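PDB 1OYZ: protein YibA from Escherichia coli, which is of unknown function but is built from HEAT-like helical repeats, and may have an oxidoreductase activity. Local coordinates for residues L100-S104 against A105-A109; K220-R223 against V224-V227. All coordinates share one frame; numbering follows the deposited sequence.

Interaction 1 of 2, residues L100-S104 against A105-A109; sequences LNDKS and ACVRA
Arg-108 reaches back from the first turn of helix 105-121 to the backbone of Asp-102. Its NH1 donates to Asp-102 O at 2.8 Å. The bond is in the carbonyl plane and nearly in the guanidinium plane, with an N-H...O angle of 155°. CG and CD of Arg-108 run past Asp-102 O, each 3.3 Å from it. The bend at chi3 then turns the guanidinium to bring NH1 to the same oxygen. One face of the guanidinium lies over Ala-105 CA, which is offset toward the rim of the group.

Ser-104 is the N-cap. Its OG stands anti to the backbone N (chi1 153°) and accepts from Val-107 N at 3.1 Å, almost straight at 175°. Arg-108 N, the next amide, donates to Ser-104 O at 3.0 Å, an i to i+4 helical bond. Asp-102 OD1 takes the N-H of Ser-104 at 2.9 Å with its anti lone pair, which makes an Asx turn just ahead of the cap.

The Asp-102 and Val-107 side chains cross at about a right angle. Val-107 CG1 approaches Asp-102 CG to 3.3 Å, while Val-107 CG2 lies 3.5 Å from Ser-104 OG. The valine thus covers both the carboxylate and the capping hydroxyl.

Outside the turn, Asp-102 OD2 forms a salt bridge with Arg-71 of helix 68-80, and Arg-108 NE forms one with Asp-139. Were Arg-108 replaced by an alanine, Asp-102 O would probably lose its guanidinium donor and Asp-139 this salt bridge. The buried Asp-102 carboxylate is shared: one oxygen orders the turn and the other meets an arginine, whose charge would favour the ionised form. The turn between helices 88-101 and 105-121 is joined by charge to the parts of the repeat array around it.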
# COMPACT_ATOMS: atom_id res chain seq x y z
N LEU A 100 -2.62 -16.42 -8.68
CA LEU A 100 -3.58 -17.34 -8.10
C LEU A 100 -3.11 -18.78 -7.87
O LEU A 100 -3.54 -19.42 -6.90
CB LEU A 100 -4.85 -17.34 -8.97
CG LEU A 100 -5.57 -16.00 -9.16
CD1 LEU A 100 -6.50 -16.09 -10.34
CD2 LEU A 100 -6.33 -15.60 -7.90
N ASN A 101 -2.21 -19.26 -8.74
CA ASN A 101 -1.74 -20.64 -8.71
C ASN A 101 -0.28 -20.94 -8.47
O ASN A 101 0.08 -22.12 -8.37
CB ASN A 101 -2.12 -21.32 -10.02
CG ASN A 101 -3.58 -21.19 -10.32
OD1 ASN A 101 -4.42 -21.64 -9.55
ND2 ASN A 101 -3.90 -20.54 -11.43
N ASP A 102 0.59 -19.93 -8.36
CA ASP A 102 1.99 -20.29 -8.15
C ASP A 102 2.20 -20.91 -6.79
O ASP A 102 1.69 -20.42 -5.77
CB ASP A 102 2.94 -19.10 -8.31
CG ASP A 102 4.34 -19.54 -8.70
OD1 ASP A 102 5.11 -19.97 -7.81
OD2 ASP A 102 4.66 -19.49 -9.90
N LYS A 103 2.96 -21.99 -6.78
CA LYS A 103 3.26 -22.68 -5.55
C LYS A 103 4.10 -21.88 -4.57
O LYS A 103 4.22 -22.27 -3.42
CB LYS A 103 3.95 -24.01 -5.85
CG LYS A 103 3.02 -25.09 -6.40
CD LYS A 103 3.50 -26.49 -5.93
CE LYS A 103 2.53 -27.62 -6.31
NZ LYS A 103 2.91 -28.93 -5.69
N SER A 104 4.70 -20.78 -5.01
CA SER A 104 5.50 -19.98 -4.10
C SER A 104 4.70 -18.74 -3.70
O SER A 104 4.24 -17.99 -4.55
CB SER A 104 6.82 -19.57 -4.76
OG SER A 104 7.31 -18.36 -4.20
N ALA A 105 4.55 -18.52 -2.39
CA ALA A 105 3.81 -17.37 -1.94
C ALA A 105 4.56 -16.10 -2.39
O ALA A 105 3.94 -15.09 -2.73
CB ALA A 105 3.63 -17.42 -0.40
N CYS A 106 5.90 -16.15 -2.41
CA CYS A 106 6.68 -14.99 -2.86
C CYS A 106 6.25 -14.62 -4.26
O CYS A 106 5.92 -13.46 -4.54
CB CYS A 106 8.17 -15.29 -2.85
SG CYS A 106 8.78 -15.38 -1.20
N VAL A 107 6.25 -15.61 -5.15
CA VAL A 107 5.83 -15.37 -6.51
C VAL A 107 4.42 -14.80 -6.58
O VAL A 107 4.18 -13.81 -7.29
CB VAL A 107 5.89 -16.67 -7.39
CG1 VAL A 107 5.35 -16.40 -8.78
CG2 VAL A 107 7.33 -17.16 -7.48
N ARG A 108 3.48 -15.38 -5.82
CA ARG A 108 2.10 -14.93 -5.86
C ARG A 108 2.00 -13.45 -5.50
O ARG A 108 1.34 -12.70 -6.20
CB ARG A 108 1.21 -15.80 -4.94
CG ARG A 108 1.03 -17.25 -5.42
CD ARG A 108 -0.21 -17.96 -4.82
NE ARG A 108 -0.24 -17.97 -3.35
CZ ARG A 108 0.56 -18.71 -2.59
NH1 ARG A 108 1.45 -19.53 -3.16
NH2 ARG A 108 0.49 -18.64 -1.26
N ALA A 109 2.68 -13.06 -4.42
CA ALA A 109 2.71 -11.66 -3.95
C ALA A 109 3.22 -10.70 -5.05
O ALA A 109 2.54 -9.72 -5.38
CB ALA A 109 3.58 -11.54 -2.67

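Interaction 2 of 2, residues K220-R223 against V224-V227; sequences KDKR and VLSV
Lys-222 and Leu-225 lie side by side and point the same way. Leu-225 CD2 packs 3.7 Å from both CB and CG of Lys-222, so the contact runs along the root of the lysine. Leu-225 CD2 also sits 3.2 Å from Lys-222 O. The same oxygen accepts from Leu-225 N at 3.1 Å, with the donor well above the carbonyl plane. Both side chains touch Asp-250, and Leu-225 also meets Leu-248 and Leu-253.

Val-224 turns to another side of the chain. Its CG1 lies between the backbone N and the carbonyl carbon (chi1 80°), which sets this methyl 3.7 Å from Asp-221 O. Val-224 N donates to that oxygen at 3.2 Å. The donor is tilted from the carbonyl plane by 29°. The valine is buried against Leu-216 and Ser-217 of helix 206-218 and Leu-248 of helix 239-248.

This is the linker between two helices of the repeat array. Helix 206-218 ends in a Schellman motif, with Lys-220 at positive phi. An Asx turn follows, in which Asp-221 OD2 accepts from Arg-223 N, although the place of OD2 is less sure.

Bends at chi2 and chi3 bring the Arg-223 guanidinium back beside the Asp-221 carboxylate. NH1 of Arg-223 and OD1 of Asp-221 are modelled unusually close, and the detail of this salt bridge is less sure. NH2 forms another salt bridge, with Asp-195 of helix 191-200.

Water 1 bridges Arg-223 O and Val-227 N, the pair a direct i to i+4 bond would join. It donates to Arg-223 O at 2.7 Å and accepts from Val-227 N. Water 2 accepts from Ser-226 N at 3.0 Å and gives a weak bond to the same carbonyl.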
# COMPACT_ATOMS: atom_id res chain seq x y z
N LYS A 220 -17.03 11.87 11.84
CA LYS A 220 -17.79 12.53 12.92
C LYS A 220 -18.42 11.54 13.93
O LYS A 220 -19.49 11.79 14.47
CB LYS A 220 -18.91 13.37 12.30
CG LYS A 220 -18.47 14.23 11.10
CD LYS A 220 -18.04 15.63 11.54
CE LYS A 220 -17.38 16.43 10.41
NZ LYS A 220 -16.02 15.88 10.06
N ASP A 221 -17.76 10.42 14.16
CA ASP A 221 -18.27 9.40 15.06
C ASP A 221 -17.70 9.64 16.47
O ASP A 221 -16.51 9.44 16.72
CB ASP A 221 -17.85 8.03 14.50
CG ASP A 221 -18.54 6.86 15.19
OD1 ASP A 221 -18.89 5.90 14.46
OD2 ASP A 221 -18.69 6.90 16.43
N LYS A 222 -18.56 10.07 17.37
CA LYS A 222 -18.15 10.40 18.72
C LYS A 222 -17.57 9.28 19.55
O LYS A 222 -17.03 9.52 20.62
CB LYS A 222 -19.30 11.13 19.42
CG LYS A 222 -19.42 12.54 18.85
CD LYS A 222 -20.81 13.16 18.96
CE LYS A 222 -20.76 14.63 18.54
NZ LYS A 222 -22.09 15.23 18.55
N ARG A 223 -17.64 8.04 19.07
CA ARG A 223 -17.03 7.00 19.87
C ARG A 223 -15.49 7.16 19.91
O ARG A 223 -14.81 6.48 20.69
CB ARG A 223 -17.43 5.61 19.38
CG ARG A 223 -18.91 5.30 19.69
CD ARG A 223 -19.70 5.11 18.44
NE ARG A 223 -19.37 3.84 17.80
CZ ARG A 223 -19.68 3.53 16.54
NH1 ARG A 223 -20.33 4.39 15.77
NH2 ARG A 223 -19.36 2.34 16.07
N VAL A 224 -14.92 8.08 19.13
CA VAL A 224 -13.46 8.24 19.20
C VAL A 224 -13.06 9.21 20.33
O VAL A 224 -11.92 9.23 20.76
CB VAL A 224 -12.87 8.76 17.82
CG1 VAL A 224 -13.07 10.28 17.68
CG2 VAL A 224 -11.39 8.37 17.68
N LEU A 225 -14.00 10.01 20.81
CA LEU A 225 -13.70 11.00 21.85
C LEU A 225 -12.76 10.64 22.98
O LEU A 225 -11.77 11.35 23.25
CB LEU A 225 -14.99 11.51 22.48
CG LEU A 225 -15.55 12.82 21.94
CD1 LEU A 225 -14.45 13.88 21.89
CD2 LEU A 225 -16.11 12.56 20.56
N SER A 226 -13.07 9.56 23.67
CA SER A 226 -12.24 9.18 24.80
C SER A 226 -10.75 8.98 24.44
O SER A 226 -9.87 9.53 25.10
CB SER A 226 -12.80 7.91 25.44
OG SER A 226 -12.26 7.75 26.74
N VAL A 227 -10.48 8.21 23.40
CA VAL A 227 -9.08 7.97 23.03
C VAL A 227 -8.48 9.26 22.50
O VAL A 227 -7.34 9.59 22.79
CB VAL A 227 -8.98 6.83 21.96
CG1 VAL A 227 -10.04 7.06 20.89
CG2 VAL A 227 -7.59 6.81 21.32
O HOH W 1 -12.75 6.57 22.38
O HOH W 2 -15.62 7.95 23.55

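How the interactions relate
Both contacts are local and join consecutive residues, so neither closes a long loop. From the N terminus, interaction 1 comes first. It makes the short turn from helix 88-101 into helix 105-121, with neighbours on helices 68-80, 126-136 and 142-153. The chain then runs through further helices to interaction 2. That contact links helix 206-218 to helix 225-232, beside helices 191-200 and 239-248. The two are in series and neither nest nor cross. The centres of interaction 1 and interaction 2 are about 41 Å apart. They lie on opposite sides of the chain's centre and do not touch. Each ties together its own set of neighbouring helices in the elongated array.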